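PDB 5WZF: 23S rRNA-specific endonuclease VapC20 from Mycobacterium tuberculosis H37Rv, which cleaves 23S rRNA in the sarcin-ricin loop as a magnesium-dependent endoribonuclease, the toxic half of a type II toxin-antitoxin system. Local coordinates for residues A112-V117 against G131-A136. Numbering follows the deposited sequence.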
loop_
_atom_site.group_PDB
_atom_site.type_symbol
_atom_site.label_atom_id
_atom_site.label_comp_id
_atom_site.label_asym_id
_atom_site.label_seq_id
_atom_site.Cartn_x
_atom_site.Cartn_y
_atom_site.Cartn_z
ATOM N N ALA B 112 0.536 6.694 -7.641
ATOM C CA ALA B 112 1.385 7.878 -7.616
ATOM C C ALA B 112 2.856 7.504 -7.439
ATOM O O ALA B 112 3.732 8.110 -8.057
ATOM C CB ALA B 112 0.946 8.825 -6.517
ATOM N N THR B 113 3.131 6.508 -6.604
ATOM C CA THR B 113 4.513 6.088 -6.399
ATOM C C THR B 113 5.019 5.342 -7.634
ATOM O O THR B 113 6.200 5.407 -7.968
ATOM C CB THR B 113 4.676 5.199 -5.143
ATOM O OG1 THR B 113 3.884 4.013 -5.274
ATOM C CG2 THR B 113 4.262 5.959 -3.887
ATOM N N SER B 114 4.117 4.642 -8.314
ATOM C CA SER B 114 4.485 3.927 -9.530
ATOM C C SER B 114 4.879 4.920 -10.614
ATOM O O SER B 114 5.890 4.741 -11.289
ATOM C CB SER B 114 3.339 3.039 -10.005
ATOM O OG SER B 114 3.150 1.959 -9.108
ATOM N N PHE B 115 4.080 5.973 -10.761
ATOM C CA PHE B 115 4.363 7.018 -11.740
ATOM C C PHE B 115 5.721 7.646 -11.460
ATOM O O PHE B 115 6.493 7.918 -12.379
ATOM C CB PHE B 115 3.278 8.100 -11.724
ATOM C CG PHE B 115 1.890 7.582 -11.976
ATOM C CD1 PHE B 115 1.686 6.388 -12.657
ATOM C CD2 PHE B 115 0.785 8.294 -11.532
ATOM C CE1 PHE B 115 0.406 5.916 -12.888
ATOM C CE2 PHE B 115 -0.498 7.829 -11.760
ATOM C CZ PHE B 115 -0.690 6.635 -12.436
ATOM N N ALA B 116 6.000 7.875 -10.180
ATOM C CA ALA B 116 7.251 8.498 -9.762
ATOM C C ALA B 116 8.450 7.607 -10.057
ATOM O O ALA B 116 9.517 8.096 -10.430
ATOM C CB ALA B 116 7.198 8.843 -8.279
ATOM N N VAL B 117 8.279 6.299 -9.882
ATOM C CA VAL B 117 9.345 5.353 -10.191
ATOM C C VAL B 117 9.635 5.368 -11.689
ATOM O O VAL B 117 10.794 5.388 -12.106
ATOM C CB VAL B 117 8.992 3.914 -9.741
ATOM C CG1 VAL B 117 10.003 2.915 -10.295
ATOM C CG2 VAL B 117 8.934 3.824 -8.217
ATOM N N GLY B 131 -6.386 1.562 -17.173
ATOM C CA GLY B 131 -6.230 2.895 -17.736
ATOM C C GLY B 131 -5.734 4.055 -16.888
ATOM O O GLY B 131 -5.717 5.191 -17.368
ATOM N N ASP B 132 -5.327 3.804 -15.648
ATOM C CA ASP B 132 -4.824 4.887 -14.801
ATOM C C ASP B 132 -3.450 5.355 -15.269
ATOM O O ASP B 132 -3.150 6.545 -15.242
ATOM C CB ASP B 132 -4.764 4.456 -13.336
ATOM C CG ASP B 132 -6.137 4.205 -12.749
ATOM O OD1 ASP B 132 -7.072 4.969 -13.068
ATOM O OD2 ASP B 132 -6.281 3.238 -11.977
ATOM N N PHE B 133 -2.615 4.413 -15.699
ATOM C CA PHE B 133 -1.313 4.760 -16.257
ATOM C C PHE B 133 -1.460 5.519 -17.581
ATOM O O PHE B 133 -0.718 6.469 -17.852
ATOM C CB PHE B 133 -0.467 3.500 -16.444
ATOM C CG PHE B 133 0.122 2.974 -15.162
ATOM C CD1 PHE B 133 -0.661 2.279 -14.253
ATOM C CD2 PHE B 133 1.460 3.174 -14.868
ATOM C CE1 PHE B 133 -0.118 1.795 -13.064
ATOM C CE2 PHE B 133 2.011 2.696 -13.688
ATOM C CZ PHE B 133 1.220 2.004 -12.785
ATOM N N SER B 134 -2.420 5.102 -18.404
ATOM C CA SER B 134 -2.708 5.807 -19.653
ATOM C C SER B 134 -3.140 7.244 -19.384
ATOM O O SER B 134 -2.718 8.167 -20.080
ATOM C CB SER B 134 -3.794 5.080 -20.447
ATOM O OG SER B 134 -3.422 3.740 -20.707
ATOM N N ALA B 135 -3.981 7.431 -18.370
ATOM C CA ALA B 135 -4.454 8.766 -18.021
ATOM C C ALA B 135 -3.305 9.637 -17.522
ATOM O O ALA B 135 -3.298 10.851 -17.730
ATOM C CB ALA B 135 -5.557 8.690 -16.976
ATOM N N ALA B 136 -2.331 9.010 -16.872
ATOM C CA ALA B 136 -1.208 9.739 -16.297
ATOM C C ALA B 136 -0.110 9.992 -17.326
ATOM O O ALA B 136 0.903 10.621 -17.022
ATOM C CB ALA B 136 -0.642 8.988 -15.100
#
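F115 drives the rim of its ring into the face of F133, a T-shaped pair with ring centroids 5.0 Å apart and planes at 88°. The atom at the point of the wedge is CE1 of F115, which sits over the centre of the F133 ring and comes 3.5 Å from its CD2. The slightly positive C-H edge of one ring thus meets the pi cloud of the other, an attraction that suits two phenyl rings in a buried, apolar place. One face of F115 is taken by the methyl of A136, whose CB makes a CH-pi contact 3.7 Å from the ring centroid and brings no polar group to that face. CZ of the same ring also lies 3.7 Å from the carbonyl O of D132, which accepts the backbone N-H of A136. A chi1 of -57° sets CG of F115 anti to its carbonyl carbon and carries the ring out from helix 109-121, where CE1 reaches F133 while CE2 and CZ meet A136. In the PIN domain, a parallel sheet flanked by helices, this joins the helix leading into strand 125-127 to the turn of helix that follows that strand. S114 adds its CB, 3.6 Å from CZ of F133, while its OG is hydrogen-bonded to V110 O, so the small side chain can pack against an aromatic with its hydroxyl satisfied. The cluster borders the acidic site: F133 touches D18, and D132, salt-bridged to R105, lies close to D111, D18 and D111 being predicted magnesium ligands. W98 of helix 89-101 makes a further edge-to-face pair with F115.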